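Local coordinates for protein oxidoreductase (PDB 3KA7) that binds flavin-adenine dinucleotide and probably acts as a flavin-dependent oxidoreductase of the amine oxidoreductase type, at residues M56-P61 and I407-V412; R305-V310 and E351-I356. One frame throughout, in Å; residues are numbered along the deposited sequence.

Contact 1: residues M56-P61 and I407-V412. With FAD (flavin-adenine dinucleotide), chain B.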
loop_
_atom_site.group_PDB
_atom_site.type_symbol
_atom_site.label_atom_id
_atom_site.label_comp_id
_atom_site.label_asym_id
_atom_site.label_seq_id
_atom_site.Cartn_x
_atom_site.Cartn_y
_atom_site.Cartn_z
HETATM N N MSE A 56 -8.591 -3.066 -0.030
HETATM C CA MSE A 56 -8.558 -3.056 -1.484
HETATM C C MSE A 56 -7.191 -3.492 -1.996
HETATM O O MSE A 56 -6.163 -3.140 -1.400
HETATM C CB MSE A 56 -8.913 -1.643 -1.976
HETATM C CG MSE A 56 -9.057 -1.491 -3.471
HETATM SE SE MSE A 56 -9.720 0.273 -3.913
HETATM C CE MSE A 56 -11.620 -0.198 -3.993
ATOM N N LEU A 57 -7.184 -4.282 -3.073
ATOM C CA LEU A 57 -5.957 -4.675 -3.774
ATOM C C LEU A 57 -5.803 -3.821 -5.035
ATOM O O LEU A 57 -6.748 -3.694 -5.822
ATOM C CB LEU A 57 -6.003 -6.151 -4.184
ATOM C CG LEU A 57 -6.155 -7.202 -3.075
ATOM C CD1 LEU A 57 -6.054 -8.621 -3.648
ATOM C CD2 LEU A 57 -5.133 -7.000 -1.987
ATOM N N PRO A 58 -4.616 -3.231 -5.231
ATOM C CA PRO A 58 -4.394 -2.343 -6.373
ATOM C C PRO A 58 -4.675 -3.006 -7.730
ATOM O O PRO A 58 -5.186 -2.346 -8.655
ATOM C CB PRO A 58 -2.912 -1.979 -6.238
ATOM C CG PRO A 58 -2.677 -2.022 -4.766
ATOM C CD PRO A 58 -3.469 -3.228 -4.302
ATOM N N ASN A 59 -4.345 -4.288 -7.860
ATOM C CA ASN A 59 -4.605 -5.001 -9.111
ATOM C C ASN A 59 -5.676 -6.083 -8.973
ATOM O O ASN A 59 -5.775 -6.988 -9.814
ATOM C CB ASN A 59 -3.318 -5.596 -9.687
ATOM C CG ASN A 59 -2.301 -4.546 -10.099
ATOM O OD1 ASN A 59 -1.213 -4.478 -9.537
ATOM N ND2 ASN A 59 -2.632 -3.746 -11.115
ATOM N N GLY A 60 -6.459 -5.998 -7.901
ATOM C CA GLY A 60 -7.646 -6.844 -7.733
ATOM C C GLY A 60 -7.340 -8.323 -7.853
ATOM O O GLY A 60 -6.346 -8.800 -7.302
ATOM N N PRO A 61 -8.197 -9.063 -8.579
ATOM C CA PRO A 61 -8.020 -10.502 -8.708
ATOM C C PRO A 61 -6.938 -10.903 -9.697
ATOM O O PRO A 61 -6.658 -12.090 -9.827
ATOM C CB PRO A 61 -9.386 -10.974 -9.226
ATOM C CG PRO A 61 -9.897 -9.829 -9.997
ATOM C CD PRO A 61 -9.455 -8.606 -9.206
ATOM N N ILE A 407 2.175 -1.331 -7.052
ATOM C CA ILE A 407 1.517 -0.408 -6.126
ATOM C C ILE A 407 1.299 -1.143 -4.800
ATOM O O ILE A 407 0.720 -2.233 -4.792
ATOM C CB ILE A 407 0.132 0.016 -6.666
ATOM C CG1 ILE A 407 0.259 0.817 -7.961
ATOM C CG2 ILE A 407 -0.626 0.838 -5.642
ATOM C CD1 ILE A 407 -1.101 1.218 -8.565
ATOM N N GLU A 408 1.785 -0.574 -3.696
ATOM C CA GLU A 408 1.396 -1.041 -2.358
ATOM C C GLU A 408 1.577 -2.554 -2.167
ATOM O O GLU A 408 2.671 -3.066 -2.377
ATOM C CB GLU A 408 -0.042 -0.612 -2.041
ATOM C CG GLU A 408 -0.329 0.899 -2.194
ATOM C CD GLU A 408 0.329 1.755 -1.116
ATOM O OE1 GLU A 408 0.836 1.202 -0.112
ATOM O OE2 GLU A 408 0.326 2.997 -1.268
ATOM N N VAL A 409 0.522 -3.280 -1.792
ATOM C CA VAL A 409 0.713 -4.728 -1.537
ATOM C C VAL A 409 1.095 -5.574 -2.757
ATOM O O VAL A 409 1.626 -6.671 -2.606
ATOM C CB VAL A 409 -0.449 -5.391 -0.751
ATOM C CG1 VAL A 409 -0.651 -4.673 0.589
ATOM C CG2 VAL A 409 -1.733 -5.412 -1.569
ATOM N N GLU A 410 0.844 -5.068 -3.960
ATOM C CA GLU A 410 1.319 -5.760 -5.155
ATOM C C GLU A 410 2.855 -5.723 -5.152
ATOM O O GLU A 410 3.525 -6.721 -5.451
ATOM C CB GLU A 410 0.740 -5.127 -6.430
ATOM C CG GLU A 410 -0.779 -4.935 -6.431
ATOM C CD GLU A 410 -1.583 -6.231 -6.400
ATOM O OE1 GLU A 410 -0.984 -7.335 -6.427
ATOM O OE2 GLU A 410 -2.832 -6.136 -6.356
ATOM N N GLY A 411 3.412 -4.575 -4.774
ATOM C CA GLY A 411 4.853 -4.475 -4.587
ATOM C C GLY A 411 5.352 -5.367 -3.470
ATOM O O GLY A 411 6.417 -5.960 -3.575
ATOM N N VAL A 412 4.595 -5.455 -2.377
ATOM C CA VAL A 412 4.989 -6.339 -1.290
ATOM C C VAL A 412 5.069 -7.771 -1.812
ATOM O O VAL A 412 6.051 -8.476 -1.574
ATOM C CB VAL A 412 3.995 -6.280 -0.115
ATOM C CG1 VAL A 412 4.304 -7.395 0.897
ATOM C CG2 VAL A 412 4.051 -4.916 0.546
HETATM P PA FAD B . 3.589 -4.714 8.300
HETATM O O1A FAD B . 4.528 -3.552 8.491
HETATM O O2A FAD B . 2.127 -4.379 8.127
HETATM O O5B FAD B . 3.744 -5.723 9.538
HETATM C C5B FAD B . 4.951 -5.743 10.289
HETATM C C4B FAD B . 4.624 -6.610 11.509
HETATM O O4B FAD B . 5.765 -6.812 12.318
HETATM C C3B FAD B . 3.556 -5.944 12.380
HETATM O O3B FAD B . 2.460 -6.823 12.577
HETATM C C2B FAD B . 4.288 -5.654 13.693
HETATM O O2B FAD B . 3.448 -5.742 14.829
HETATM C C1B FAD B . 5.391 -6.705 13.689
HETATM N N9A FAD B . 6.598 -6.345 14.445
HETATM C C8A FAD B . 7.275 -5.143 14.497
HETATM N N7A FAD B . 8.378 -5.313 15.282
HETATM C C5A FAD B . 8.390 -6.603 15.714
HETATM C C6A FAD B . 9.246 -7.312 16.543
HETATM N N6A FAD B . 10.371 -6.751 16.978
HETATM N N1A FAD B . 8.984 -8.641 16.802
HETATM C C2A FAD B . 7.880 -9.270 16.261
HETATM N N3A FAD B . 7.025 -8.564 15.442
HETATM C C4A FAD B . 7.287 -7.255 15.189
HETATM N N1 FAD B . -2.044 -1.249 0.479
HETATM C C2 FAD B . -2.838 -1.739 -0.544
HETATM O O2 FAD B . -2.409 -2.638 -1.280
HETATM N N3 FAD B . -4.097 -1.194 -0.747
HETATM C C4 FAD B . -4.563 -0.169 0.058
HETATM O O4 FAD B . -5.680 0.320 -0.116
HETATM C C4X FAD B . -3.766 0.327 1.080
HETATM N N5 FAD B . -4.220 1.368 1.878
HETATM C C5X FAD B . -3.417 1.840 2.902
HETATM C C6 FAD B . -3.865 2.874 3.724
HETATM C C7 FAD B . -3.071 3.337 4.766
HETATM C C7M FAD B . -3.581 4.459 5.636
HETATM C C8 FAD B . -1.824 2.762 4.974
HETATM C C8M FAD B . -0.932 3.239 6.083
HETATM C C9 FAD B . -1.367 1.736 4.149
HETATM C C9A FAD B . -2.168 1.267 3.113
HETATM N N10 FAD B . -1.715 0.244 2.290
HETATM C C10 FAD B . -2.510 -0.230 1.283
HETATM C "C1'" FAD B . -0.341 -0.322 2.436
HETATM C "C2'" FAD B . -0.430 -1.641 3.213
HETATM O "O2'" FAD B . -1.273 -1.467 4.348
HETATM C "C3'" FAD B . 0.974 -2.059 3.643
HETATM O "O3'" FAD B . 1.859 -1.931 2.536
HETATM C "C4'" FAD B . 1.101 -3.484 4.173
HETATM O "O4'" FAD B . 0.112 -3.786 5.135
HETATM C "C5'" FAD B . 2.465 -3.579 4.847
HETATM O "O5'" FAD B . 2.727 -4.943 5.070
HETATM P P FAD B . 4.173 -5.414 5.526
HETATM O O1P FAD B . 4.467 -6.754 4.898
HETATM O O2P FAD B . 5.226 -4.351 5.287
HETATM O O3P FAD B . 4.085 -5.681 7.111
HETATM O O HOH W 1 0.786 -2.392 -9.228
HETATM O O HOH W 2 -3.644 -8.796 -6.864
#
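Pro58 and Ile407 bring the two backbones to 6.2 Å between CA atoms, where a type I turn running from Leu57 to Gly60 rests against Ile407 and the N-terminal part of the helix that follows. Glu410 folds back at its second torsion (chi2 -65°), which brings OE2 to the turn, where it accepts the N-H of Asn59 at 2.8 Å. That donor comes in on the anti side of the oxygen, 34° out of the carboxylate plane. Water 2 lies between OE2 and Gly60 O and may donate to either, while OE1 takes the amide of Leu65, so both oxygens of this buried acid have partners. Asn59 lays its OD1 against Glu410 CG, with amide and carboxylate planes 50° apart; OD1 accepts from water 1, which in turn receives the N-H of Ile407, and ND2 donates to Gly186 O. Such a junction belongs to the FAD-binding fold of the amine oxidoreductase family, in which a late helix points its N-terminal end at the flavin. Here Met56 O, just ahead of the turn, accepts a weak hydrogen bond from flavin N3 at 2.9 Å, and Val409 N probably donates to flavin O2, whose exact place is less sure. The pyrrolidine of Pro58 passes Glu410 in the opposite direction, its CB against Glu410 CG and Ile407 CB, and its CG packs on Ile407 CG2 at 3.6 Å. Leu57 crosses Val409 at about a right angle, though their contact is less certain because Val409 CG2 sits too near flavin O2; both side chains also touch Phe39 and Leu65.

Contact 2: residues R305-V310 and E351-I356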
loop_
_atom_site.group_PDB
_atom_site.type_symbol
_atom_site.label_atom_id
_atom_site.label_comp_id
_atom_site.label_asym_id
_atom_site.label_seq_id
_atom_site.Cartn_x
_atom_site.Cartn_y
_atom_site.Cartn_z
ATOM N N ARG A 305 -8.184 20.488 -0.821
ATOM C CA ARG A 305 -7.012 20.928 -0.057
ATOM C C ARG A 305 -6.043 19.772 0.176
ATOM O O ARG A 305 -4.832 19.936 0.029
ATOM C CB ARG A 305 -7.434 21.458 1.315
ATOM C CG ARG A 305 -8.392 22.641 1.284
ATOM C CD ARG A 305 -9.180 22.716 2.584
ATOM N NE ARG A 305 -10.178 23.779 2.534
ATOM C CZ ARG A 305 -11.351 23.667 1.920
ATOM N NH1 ARG A 305 -11.689 22.536 1.311
ATOM N NH2 ARG A 305 -12.192 24.690 1.915
ATOM N N ARG A 306 -6.585 18.608 0.538
ATOM C CA ARG A 306 -5.759 17.469 0.967
ATOM C C ARG A 306 -6.266 16.093 0.513
ATOM O O ARG A 306 -5.466 15.238 0.137
ATOM C CB ARG A 306 -5.606 17.461 2.488
ATOM C CG ARG A 306 -4.705 18.554 3.014
ATOM C CD ARG A 306 -3.288 18.261 2.589
ATOM N NE ARG A 306 -2.380 19.394 2.701
ATOM C CZ ARG A 306 -2.212 20.112 3.794
ATOM N NH1 ARG A 306 -2.903 19.799 4.881
ATOM N NH2 ARG A 306 -1.345 21.126 3.813
ATOM N N ILE A 307 -7.572 15.854 0.588
ATOM C CA ILE A 307 -8.100 14.509 0.270
ATOM C C ILE A 307 -7.824 14.131 -1.188
ATOM O O ILE A 307 -8.118 14.903 -2.102
ATOM C CB ILE A 307 -9.602 14.388 0.601
ATOM C CG1 ILE A 307 -9.788 14.427 2.128
ATOM C CG2 ILE A 307 -10.161 13.075 0.074
ATOM C CD1 ILE A 307 -11.246 14.390 2.599
ATOM N N ASN A 308 -7.207 12.970 -1.396
ATOM C CA ASN A 308 -6.849 12.525 -2.753
ATOM C C ASN A 308 -7.881 11.602 -3.381
ATOM O O ASN A 308 -8.020 11.525 -4.608
ATOM C CB ASN A 308 -5.511 11.800 -2.735
ATOM C CG ASN A 308 -4.402 12.656 -2.190
ATOM O OD1 ASN A 308 -3.796 12.303 -1.192
ATOM N ND2 ASN A 308 -4.152 13.814 -2.830
ATOM N N GLY A 309 -8.578 10.855 -2.542
ATOM C CA GLY A 309 -9.640 10.006 -3.061
ATOM C C GLY A 309 -10.339 9.263 -1.947
ATOM O O GLY A 309 -9.967 9.361 -0.778
ATOM N N VAL A 310 -11.365 8.518 -2.317
ATOM C CA VAL A 310 -12.127 7.807 -1.323
ATOM C C VAL A 310 -12.666 6.518 -1.920
ATOM O O VAL A 310 -12.797 6.417 -3.145
ATOM C CB VAL A 310 -13.231 8.745 -0.731
ATOM C CG1 VAL A 310 -13.273 10.097 -1.439
ATOM C CG2 VAL A 310 -14.572 8.076 -0.604
ATOM N N GLU A 351 -12.655 19.837 6.111
ATOM C CA GLU A 351 -13.224 20.882 5.264
ATOM C C GLU A 351 -13.500 20.332 3.871
ATOM O O GLU A 351 -14.534 20.645 3.265
ATOM C CB GLU A 351 -12.266 22.068 5.137
ATOM C CG GLU A 351 -11.964 22.745 6.457
ATOM C CD GLU A 351 -13.212 22.966 7.267
ATOM O OE1 GLU A 351 -14.092 23.726 6.806
ATOM O OE2 GLU A 351 -13.326 22.368 8.362
ATOM N N ASP A 352 -12.570 19.515 3.362
ATOM C CA ASP A 352 -12.733 18.913 2.032
ATOM C C ASP A 352 -14.009 18.087 1.926
ATOM O O ASP A 352 -14.643 18.078 0.872
ATOM C CB ASP A 352 -11.558 17.986 1.666
ATOM C CG ASP A 352 -10.300 18.743 1.268
ATOM O OD1 ASP A 352 -10.395 19.922 0.858
ATOM O OD2 ASP A 352 -9.211 18.130 1.359
ATOM N N LEU A 353 -14.332 17.354 2.994
ATOM C CA LEU A 353 -15.510 16.474 3.043
ATOM C C LEU A 353 -16.797 17.234 2.718
ATOM O O LEU A 353 -17.679 16.727 2.029
ATOM C CB LEU A 353 -15.640 15.838 4.431
ATOM C CG LEU A 353 -14.578 14.818 4.839
ATOM C CD1 LEU A 353 -14.897 14.246 6.225
ATOM C CD2 LEU A 353 -14.511 13.713 3.797
ATOM N N LYS A 354 -16.885 18.460 3.210
ATOM C CA LYS A 354 -18.079 19.274 3.006
ATOM C C LYS A 354 -18.252 19.649 1.537
ATOM O O LYS A 354 -19.373 19.864 1.074
ATOM C CB LYS A 354 -17.989 20.540 3.854
ATOM C CG LYS A 354 -17.819 20.278 5.344
ATOM C CD LYS A 354 -17.602 21.605 6.082
ATOM C CE LYS A 354 -17.199 21.392 7.537
ATOM N NZ LYS A 354 -17.193 22.696 8.261
ATOM N N GLU A 355 -17.136 19.726 0.819
ATOM C CA GLU A 355 -17.137 20.124 -0.590
ATOM C C GLU A 355 -17.251 18.917 -1.515
ATOM O O GLU A 355 -17.821 19.005 -2.602
ATOM C CB GLU A 355 -15.889 20.954 -0.910
ATOM C CG GLU A 355 -15.850 22.287 -0.142
ATOM C CD GLU A 355 -14.579 23.101 -0.343
ATOM O OE1 GLU A 355 -13.618 22.629 -0.985
ATOM O OE2 GLU A 355 -14.541 24.238 0.163
ATOM N N ILE A 356 -16.703 17.788 -1.074
ATOM C CA ILE A 356 -16.806 16.537 -1.815
ATOM C C ILE A 356 -18.216 15.961 -1.701
ATOM O O ILE A 356 -18.798 15.519 -2.683
ATOM C CB ILE A 356 -15.764 15.495 -1.316
ATOM C CG1 ILE A 356 -14.337 16.051 -1.476
ATOM C CG2 ILE A 356 -15.909 14.208 -2.088
ATOM C CD1 ILE A 356 -13.259 15.243 -0.700
#
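Arg305 and Asp352 run past each other in opposite directions, and the carboxylate takes both the backbone N-H and the guanidinium of the arginine. OD1 accepts Arg305 N at 2.8 Å and, in a salt bridge, NH1 at 3.0 Å, the two donors arriving from opposite faces of the carboxylate plane. OD2 receives the next two amides: Arg306 N through its syn lone pair, and Ile307 N on the anti side in a nearly straight bond (173°). The arginine chain, extended from CG to NE, carries the guanidinium onward to a second salt bridge with Glu355, which it crosses at about a right angle; NH2 donates to OE2 at 3.0 Å, approaching from above the carboxylate plane, and NH1 adds a weak bond to OE1. The three residues thus form a salt-bridge network, and Glu351 CB covers one guanidinium face, 3.6 Å above its centre. Replacing Asp352 with alanine takes away both carboxylate oxygens, which would probably leave the amides of Arg305, Arg306 and Ile307 without their common acceptor and the guanidinium held by Glu355 alone within this network. On the apolar side, Ile307 CD1 meets Leu353 CD2 at 3.5 Å, while its CG2 lies against Ile356 CD1. The axes of segments 351-356 and 307-310 approach to 10.0 Å at 52°, helix 342-356 packing on strand 307-311: a helix-on-sheet arrangement in which a buried aspartate holds three successive backbone amides.

How the contacts relate
A flavoprotein of this kind shows how joins that are distant in sequence can be nested: contact 1 unites 56-61 with 407-412, with 345 residues between, and both segments of contact 2 fall within that loop. Their centres lie 24 Å apart, and the nearest atoms, at about 7 Å, do not touch. Contact 1 is buried near the centre of the chain, where helix 408-421 meets the flavin; contact 2 sits about 20 Å from that centre, where helix 342-356 packs on the seven-stranded mixed sheet. The two share no helix or strand. Ile307 nonetheless approaches Phe54, an FAD-binding residue shortly before 56-61, to about 8 Å between side chains, so contact 2 stands near a residue of the FAD site.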